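Local atomic coordinates of extracellular solute-binding protein family 1 (PDB entry 5IXP), a protein that probably captures a solute outside the cell for uptake by an ABC transporter, as other family 1 extracellular solute-binding proteins do. Residues A[114-119]-A[261-266]; A[256-261]-A[331-336]; A[110-115]-A[307-312]. One frame throughout, in Å; residues are numbered along the deposited sequence.

In the fold
All three contacts are largely buried, but their distance from the chain centre differs: the centre of contact 3 lies about 10 Å from it, that of contact 1 about 12 Å and that of contact 2 about 19 Å. Contacts 1 and 3 use overlapping parts of strand 108-121 and share Gly114 and Pro115. Contact 2 belongs to the neighbouring strand 257-260, whose Ala260 N probably bonds Ile118 O of contact 1. Contact 1 is chiefly aromatic and aliphatic packing by a loop. Contact 3 mixes such packing with direct and water-mediated hydrogen bonds, while contact 2, with the partly exposed Asn331 at its edge, centres on a carboxylate and an amide beside two small apolar touches.

Contact 1: A[114-119]-A[261-266]; sequences GPEAIC and DVFPGG
Val262 meets Ala117 through its backbone: Val262 O lies 3.4 Å from Ala117 CA in a CA-H...O contact, with an angle of 138° at the hydrogen. Its CG1 also touches Ile118 CG1 at 4.2 Å, where Phe141 packs on both side chains. The next residue, Phe263, sets CG opposite its own backbone nitrogen (chi1 -163°), which carries the ring to the flank of the strand. There Phe263 CE1 comes within 3.5 Å of Glu116 CB on an oblique approach. The Glu116 carboxylate continues past the ring, the two planes 33° apart, with Glu116 OE1 3.7 Å from Phe263 CZ. Ala117 O sits at the ring edge, near its plane, 3.7 Å from Phe263 CD1. With a leucine here the flat ring that meets Glu116 CB and Pro264 CD is gone, and the two would probably be left without their shared packing surface, with a gap beside Ala117 O. Pro264 packs in two directions: its CD stands above one face of the Phe263 ring, displaced toward the rim, and also meets the end of Ile118, 3.7 Å from Ile118 CD1. Gln177, from a loop, hydrogen-bonds Pro264 O through its side-chain amide. Gly265 takes a positive phi at which a CB would press against the carbonyl O of Pro264. Gly266 N closes the turn on Phe263 O at 2.9 Å, and Gly266 O is hydrogen-bonded by Arg342. Phe263 to Gly266 thus form a type II beta turn with proline and glycine at its central positions, placed in the connection between strands 257-260 and 269-276, both antiparallel partners of strand 108-121 in the mixed sheet of this periplasmic-binding-protein-like fold.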
loop_
_atom_site.group_PDB
_atom_site.type_symbol
_atom_site.label_atom_id
_atom_site.label_comp_id
_atom_site.label_asym_id
_atom_site.label_seq_id
_atom_site.Cartn_x
_atom_site.Cartn_y
_atom_site.Cartn_z
ATOM N N GLY A 114 4.367 -1.747 -1.817
ATOM C CA GLY A 114 4.016 -0.746 -2.798
ATOM C C GLY A 114 4.678 0.585 -2.503
ATOM O O GLY A 114 4.009 1.577 -2.187
ATOM N N PRO A 115 6.010 0.641 -2.586
ATOM C CA PRO A 115 6.694 1.916 -2.321
ATOM C C PRO A 115 6.272 2.958 -3.343
ATOM O O PRO A 115 6.119 2.663 -4.530
ATOM C CB PRO A 115 8.176 1.557 -2.450
ATOM C CG PRO A 115 8.184 0.443 -3.455
ATOM C CD PRO A 115 6.935 -0.377 -3.121
ATOM N N GLU A 116 6.051 4.183 -2.873
ATOM C CA GLU A 116 5.355 5.184 -3.664
ATOM C C GLU A 116 6.283 6.263 -4.195
ATOM O O GLU A 116 7.163 6.755 -3.481
ATOM C CB GLU A 116 4.251 5.841 -2.847
ATOM C CG GLU A 116 3.127 4.865 -2.499
ATOM C CD GLU A 116 2.065 5.519 -1.677
ATOM O OE1 GLU A 116 2.293 5.740 -0.473
ATOM O OE2 GLU A 116 1.003 5.822 -2.243
ATOM N N ALA A 117 6.043 6.650 -5.440
ATOM C CA ALA A 117 6.670 7.808 -6.058
ATOM C C ALA A 117 5.563 8.785 -6.452
ATOM O O ALA A 117 4.397 8.596 -6.103
ATOM C CB ALA A 117 7.520 7.380 -7.255
ATOM N N ILE A 118 5.926 9.840 -7.176
ATOM C CA ILE A 118 4.938 10.698 -7.823
ATOM C C ILE A 118 5.030 10.467 -9.321
ATOM O O ILE A 118 6.068 10.743 -9.936
ATOM C CB ILE A 118 5.134 12.188 -7.493
ATOM C CG1 ILE A 118 4.995 12.461 -5.984
ATOM C CG2 ILE A 118 4.117 13.017 -8.264
ATOM C CD1 ILE A 118 3.615 12.112 -5.388
ATOM N N CYS A 119 3.975 9.923 -9.910
ATOM C CA CYS A 119 3.918 9.922 -11.360
ATOM C C CYS A 119 3.246 11.204 -11.826
ATOM O O CYS A 119 2.514 11.864 -11.082
ATOM C CB CYS A 119 3.185 8.690 -11.901
ATOM S SG CYS A 119 1.493 8.466 -11.323
ATOM N N ASP A 261 11.477 10.458 -8.785
ATOM C CA ASP A 261 12.039 9.736 -7.645
ATOM C C ASP A 261 11.923 10.607 -6.396
ATOM O O ASP A 261 12.895 11.181 -5.899
ATOM C CB ASP A 261 13.489 9.366 -7.935
ATOM C CG ASP A 261 14.110 8.482 -6.857
ATOM O OD1 ASP A 261 13.439 8.147 -5.855
ATOM O OD2 ASP A 261 15.291 8.128 -7.011
ATOM N N VAL A 262 10.693 10.698 -5.885
ATOM C CA VAL A 262 10.380 11.605 -4.785
ATOM C C VAL A 262 9.059 11.158 -4.194
ATOM O O VAL A 262 8.237 10.538 -4.876
ATOM C CB VAL A 262 10.309 13.080 -5.266
ATOM C CG1 VAL A 262 9.083 13.289 -6.153
ATOM C CG2 VAL A 262 10.262 14.052 -4.085
ATOM N N PHE A 263 8.857 11.466 -2.911
ATOM C CA PHE A 263 7.529 11.347 -2.350
ATOM C C PHE A 263 7.419 12.455 -1.310
ATOM O O PHE A 263 8.304 12.568 -0.446
ATOM C CB PHE A 263 7.235 9.984 -1.713
ATOM C CG PHE A 263 5.771 9.742 -1.502
ATOM C CD1 PHE A 263 4.941 9.489 -2.591
ATOM C CD2 PHE A 263 5.217 9.785 -0.235
ATOM C CE1 PHE A 263 3.586 9.274 -2.420
ATOM C CE2 PHE A 263 3.849 9.570 -0.053
ATOM C CZ PHE A 263 3.038 9.315 -1.150
ATOM N N PRO A 264 6.383 13.287 -1.373
ATOM C CA PRO A 264 6.270 14.388 -0.411
ATOM C C PRO A 264 6.259 13.852 1.012
ATOM O O PRO A 264 5.547 12.896 1.326
ATOM C CB PRO A 264 4.938 15.053 -0.785
ATOM C CG PRO A 264 4.684 14.641 -2.208
ATOM C CD PRO A 264 5.240 13.237 -2.297
ATOM N N GLY A 265 7.078 14.466 1.871
ATOM C CA GLY A 265 7.213 14.025 3.241
ATOM C C GLY A 265 8.269 12.968 3.461
ATOM O O GLY A 265 8.516 12.597 4.611
ATOM N N GLY A 266 8.902 12.476 2.402
ATOM C CA GLY A 266 9.973 11.512 2.549
ATOM C C GLY A 266 9.721 10.219 1.802
ATOM O O GLY A 266 10.395 9.931 0.807
#

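Contact 2: A[256-261]-A[331-336]; sequences KWDVAD and NNAPVG
Asn331 swings CG away from its backbone nitrogen (chi1 -168°), while Asp258 holds its carboxylate at a chi1 of -148°, off the staggered positions, and the two settings put amide and carboxylate side by side. Asn331 ND2 donates to Asp258 OD2 at 2.9 Å, and at 163° the bond is nearly straight. The two flat groups stand almost perpendicular: the oxygen lies close to the amide plane of Asn331, whereas ND2 reaches it from above the carboxylate plane. Asn331 CB adds a touch on the strand backbone, 3.7 Å from Trp257 O. The other carboxylate oxygen turns back on its own strand, where Val259 N donates to Asp258 OD1 at 2.8 Å, on the anti side of the carboxylate and near its plane. Ala333 CB rests 3.8 Å from this oxygen. Apolar packing follows along the strand: in one of two modelled conformers, Val259 CG1 lies 3.5 Å from Ala333 CB and 4.1 Å from Val335 CG1, with the two valine side chains crossing at about a right angle. Those touches are therefore less certain than the polar ones. Pro334, the centre of an inverse gamma turn and the N-cap residue of helix 335-344, bends the chain between Ala333 and Val335. Arg122 forms a salt bridge with Asp258 OD2 and Arg134 one with Asp258 OD1. Each carboxylate oxygen thus serves one arginine and one N-H of an uncharged group. This would be expected to stabilise the ionised form of the buried aspartate and to restrain its rotation, fixing the loop ahead of the helix against the strand.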
loop_
_atom_site.group_PDB
_atom_site.type_symbol
_atom_site.label_atom_id
_atom_site.label_comp_id
_atom_site.label_asym_id
_atom_site.label_seq_id
_atom_site.Cartn_x
_atom_site.Cartn_y
_atom_site.Cartn_z
ATOM N N LYS A 256 3.135 10.407 -22.553
ATOM C CA LYS A 256 2.620 11.456 -21.683
ATOM C C LYS A 256 2.952 11.278 -20.208
ATOM O O LYS A 256 2.801 12.240 -19.449
ATOM C CB LYS A 256 1.099 11.575 -21.833
ATOM C CG LYS A 256 0.666 12.075 -23.197
ATOM C CD LYS A 256 -0.845 12.182 -23.309
ATOM C CE LYS A 256 -1.251 12.655 -24.699
ATOM N NZ LYS A 256 -2.713 12.474 -24.911
ATOM N N TRP A 257 3.398 10.095 -19.779
ATOM C CA TRP A 257 3.615 9.825 -18.363
ATOM C C TRP A 257 5.096 9.651 -18.041
ATOM O O TRP A 257 5.886 9.172 -18.864
ATOM C CB TRP A 257 2.852 8.572 -17.912
ATOM C CG TRP A 257 1.386 8.776 -17.653
ATOM C CD1 TRP A 257 0.350 8.460 -18.489
ATOM C CD2 TRP A 257 0.794 9.317 -16.465
ATOM N NE1 TRP A 257 -0.856 8.781 -17.891
ATOM C CE2 TRP A 257 -0.607 9.304 -16.650
ATOM C CE3 TRP A 257 1.314 9.816 -15.261
ATOM C CZ2 TRP A 257 -1.491 9.772 -15.680
ATOM C CZ3 TRP A 257 0.439 10.279 -14.304
ATOM C CH2 TRP A 257 -0.954 10.252 -14.516
ATOM N N ASP A 258 5.462 10.059 -16.827
ATOM C CA ASP A 258 6.791 9.834 -16.280
ATOM C C ASP A 258 6.635 9.601 -14.784
ATOM O O ASP A 258 5.541 9.729 -14.224
ATOM C CB ASP A 258 7.734 11.013 -16.561
ATOM C CG ASP A 258 9.190 10.579 -16.747
ATOM O OD1 ASP A 258 9.621 9.579 -16.114
ATOM O OD2 ASP A 258 9.899 11.243 -17.538
ATOM N N VAL A 259 7.731 9.253 -14.126
ATOM C CA VAL A 259 7.693 9.081 -12.683
ATOM C C VAL A 259 8.932 9.725 -12.088
ATOM O O VAL A 259 10.042 9.584 -12.613
ATOM C CB VAL A 259 7.562 7.595 -12.280
ATOM C CG1 VAL A 259 8.695 6.786 -12.842
ATOM C CG2 VAL A 259 7.495 7.458 -10.768
ATOM N N ALA A 260 8.720 10.471 -11.010
ATOM C CA ALA A 260 9.754 11.223 -10.318
ATOM C C ALA A 260 10.168 10.488 -9.046
ATOM O O ALA A 260 9.322 9.968 -8.315
ATOM C CB ALA A 260 9.264 12.633 -9.978
ATOM N N ASP A 261 11.477 10.458 -8.785
ATOM C CA ASP A 261 12.039 9.736 -7.645
ATOM C C ASP A 261 11.923 10.607 -6.396
ATOM O O ASP A 261 12.895 11.181 -5.899
ATOM C CB ASP A 261 13.489 9.366 -7.935
ATOM C CG ASP A 261 14.110 8.482 -6.857
ATOM O OD1 ASP A 261 13.439 8.147 -5.855
ATOM O OD2 ASP A 261 15.291 8.128 -7.011
ATOM N N ASN A 331 8.169 6.772 -20.154
ATOM C CA ASN A 331 9.323 7.505 -20.686
ATOM C C ASN A 331 10.639 6.805 -20.346
ATOM O O ASN A 331 11.649 7.445 -20.048
ATOM C CB ASN A 331 9.327 8.957 -20.182
ATOM C CG ASN A 331 10.323 9.838 -20.933
ATOM O OD1 ASN A 331 10.522 9.678 -22.134
ATOM N ND2 ASN A 331 10.957 10.763 -20.221
ATOM N N ASN A 332 10.625 5.469 -20.384
ATOM C CA ASN A 332 11.818 4.670 -20.099
ATOM C C ASN A 332 12.386 4.992 -18.722
ATOM O O ASN A 332 13.601 5.029 -18.532
ATOM C CB ASN A 332 12.894 4.863 -21.171
ATOM C CG ASN A 332 12.535 4.205 -22.473
ATOM O OD1 ASN A 332 12.197 3.024 -22.508
ATOM N ND2 ASN A 332 12.605 4.962 -23.555
ATOM N N ALA A 333 11.507 5.237 -17.756
ATOM C CA ALA A 333 11.975 5.581 -16.424
ATOM C C ALA A 333 12.725 4.400 -15.814
ATOM O O ALA A 333 12.340 3.244 -16.018
ATOM C CB ALA A 333 10.809 5.982 -15.518
ATOM N N PRO A 334 13.806 4.657 -15.071
ATOM C CA PRO A 334 14.546 3.575 -14.385
ATOM C C PRO A 334 13.825 3.147 -13.110
ATOM O O PRO A 334 14.265 3.393 -11.982
ATOM C CB PRO A 334 15.903 4.232 -14.117
ATOM C CG PRO A 334 15.539 5.698 -13.894
ATOM C CD PRO A 334 14.402 5.986 -14.832
ATOM N N VAL A 335 12.671 2.495 -13.287
ATOM C CA VAL A 335 11.775 2.258 -12.150
ATOM C C VAL A 335 12.393 1.304 -11.134
ATOM O O VAL A 335 12.074 1.375 -9.941
ATOM C CB VAL A 335 10.404 1.743 -12.630
ATOM C CG1 VAL A 335 9.681 2.824 -13.422
ATOM C CG2 VAL A 335 10.565 0.463 -13.471
ATOM N N GLY A 336 13.274 0.400 -11.569
ATOM C CA GLY A 336 13.947 -0.461 -10.610
ATOM C C GLY A 336 14.732 0.340 -9.592
ATOM O O GLY A 336 14.591 0.148 -8.379
#

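Contact 3: A[110-115]-A[307-312]; sequences GTDIGP and VGSFPS
Ser312 and Thr111 form the shorter of two direct hydrogen bonds. With OG between its own backbone nitrogen and carbonyl carbon (chi1 65°), Ser312 donates to Thr111 O at 2.6 Å, the donor tilted 25° from the carbonyl plane. Farther along, Ile113 N donates to Phe310 O at 3.0 Å; this bond lies in the carbonyl plane but is bent at the hydrogen, to 147°.

Water carries another part of the polar contact. One molecule accepts from Phe310 N at 2.9 Å and donates to Ile113 O at 2.8 Å and to Asp112 OD2 at 3.2 Å, bridging two backbones and an acidic side chain. Near it, Asp112 OD2 lies beside Ser309 CB, at 3.5 Å.

Apolar packing gathers at Phe310. Ile113 CG1 approaches the ring edge in its plane, 4.0 Å from Phe310 CD2, while Pro115 CG comes obliquely to the same ring atom, at 3.8 Å. Pro311 CD stands over one ring face, offset toward the rim. Tyr317 meets the ring with its own, and Phe339 and Val340 of helix 335-344 also touch Phe310. Through this ring the segment after helix 297-307 packs on both strand 108-121 and helix 335-344.

Chemically, a serine hydroxyl and a bridging water supplement the single backbone bond, giving Thr111 O, Ile113 O and Phe310 N polar partners that the one direct backbone bond does not supply. The aspartate is tied in through the water's third bond; the polar bonds thus line the backbones, while Phe310, against Ile113 and Pro115, supplies the apolar side of the contact.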
loop_
_atom_site.group_PDB
_atom_site.type_symbol
_atom_site.label_atom_id
_atom_site.label_comp_id
_atom_site.label_asym_id
_atom_site.label_seq_id
_atom_site.Cartn_x
_atom_site.Cartn_y
_atom_site.Cartn_z
ATOM N N GLY A 110 6.838 -10.834 5.507
ATOM C CA GLY A 110 6.424 -9.909 4.461
ATOM C C GLY A 110 6.694 -10.423 3.051
ATOM O O GLY A 110 7.765 -10.962 2.747
ATOM N N THR A 111 5.694 -10.241 2.175
ATOM C CA THR A 111 5.858 -10.555 0.763
ATOM C C THR A 111 6.226 -9.274 0.022
ATOM O O THR A 111 7.326 -8.754 0.231
ATOM C CB THR A 111 4.600 -11.225 0.188
ATOM O OG1 THR A 111 3.496 -10.310 0.190
ATOM C CG2 THR A 111 4.229 -12.453 1.032
ATOM N N ASP A 112 5.345 -8.742 -0.831
ATOM C CA ASP A 112 5.719 -7.573 -1.618
ATOM C C ASP A 112 5.339 -6.270 -0.897
ATOM O O ASP A 112 4.772 -6.275 0.203
ATOM C CB ASP A 112 5.095 -7.649 -3.014
ATOM C CG ASP A 112 3.566 -7.628 -2.988
ATOM O OD1 ASP A 112 2.967 -7.903 -1.928
ATOM O OD2 ASP A 112 2.958 -7.343 -4.046
ATOM N N ILE A 113 5.683 -5.133 -1.516
ATOM C CA ILE A 113 5.340 -3.807 -1.002
ATOM C C ILE A 113 4.917 -2.912 -2.163
ATOM O O ILE A 113 5.103 -3.242 -3.335
ATOM C CB ILE A 113 6.506 -3.141 -0.231
ATOM C CG1 ILE A 113 7.835 -3.295 -0.992
ATOM C CG2 ILE A 113 6.595 -3.693 1.193
ATOM C CD1 ILE A 113 8.962 -2.377 -0.444
ATOM N N GLY A 114 4.367 -1.747 -1.817
ATOM C CA GLY A 114 4.016 -0.746 -2.798
ATOM C C GLY A 114 4.678 0.585 -2.503
ATOM O O GLY A 114 4.009 1.577 -2.187
ATOM N N PRO A 115 6.010 0.641 -2.586
ATOM C CA PRO A 115 6.694 1.916 -2.321
ATOM C C PRO A 115 6.272 2.958 -3.343
ATOM O O PRO A 115 6.119 2.663 -4.530
ATOM C CB PRO A 115 8.176 1.557 -2.450
ATOM C CG PRO A 115 8.184 0.443 -3.455
ATOM C CD PRO A 115 6.935 -0.377 -3.121
ATOM N N VAL A 307 5.659 -11.810 -11.903
ATOM C CA VAL A 307 4.428 -11.027 -11.866
ATOM C C VAL A 307 4.683 -9.555 -11.560
ATOM O O VAL A 307 3.747 -8.751 -11.575
ATOM C CB VAL A 307 3.422 -11.614 -10.855
ATOM C CG1 VAL A 307 3.026 -13.031 -11.263
ATOM C CG2 VAL A 307 3.990 -11.617 -9.460
ATOM N N GLY A 308 5.928 -9.179 -11.273
ATOM C CA GLY A 308 6.259 -7.773 -11.107
ATOM C C GLY A 308 6.147 -7.227 -9.695
ATOM O O GLY A 308 6.392 -6.028 -9.490
ATOM N N SER A 309 5.776 -8.054 -8.723
ATOM C CA SER A 309 5.633 -7.591 -7.348
ATOM C C SER A 309 6.963 -7.098 -6.790
ATOM O O SER A 309 7.999 -7.750 -6.944
ATOM C CB SER A 309 5.103 -8.723 -6.482
ATOM O OG SER A 309 3.918 -9.250 -7.040
ATOM N N PHE A 310 6.927 -5.952 -6.107
ATOM C CA PHE A 310 8.197 -5.348 -5.696
ATOM C C PHE A 310 8.673 -5.951 -4.372
ATOM O O PHE A 310 7.900 -5.994 -3.403
ATOM C CB PHE A 310 8.076 -3.830 -5.569
ATOM C CG PHE A 310 9.401 -3.149 -5.526
ATOM C CD1 PHE A 310 10.103 -2.916 -6.697
ATOM C CD2 PHE A 310 9.984 -2.811 -4.313
ATOM C CE1 PHE A 310 11.363 -2.309 -6.669
ATOM C CE2 PHE A 310 11.241 -2.197 -4.274
ATOM C CZ PHE A 310 11.930 -1.955 -5.456
ATOM N N PRO A 311 9.919 -6.426 -4.292
ATOM C CA PRO A 311 10.371 -7.134 -3.082
ATOM C C PRO A 311 10.419 -6.232 -1.858
ATOM O O PRO A 311 10.650 -5.027 -1.952
ATOM C CB PRO A 311 11.783 -7.609 -3.450
ATOM C CG PRO A 311 11.778 -7.693 -4.941
ATOM C CD PRO A 311 10.905 -6.521 -5.381
ATOM N N SER A 312 10.208 -6.840 -0.693
ATOM C CA SER A 312 10.406 -6.149 0.573
ATOM C C SER A 312 11.691 -6.574 1.271
ATOM O O SER A 312 11.950 -6.129 2.392
ATOM C CB SER A 312 9.204 -6.368 1.500
ATOM O OG SER A 312 9.054 -7.731 1.884
HETATM O O HOH W 1 4.330 -4.880 -5.520
#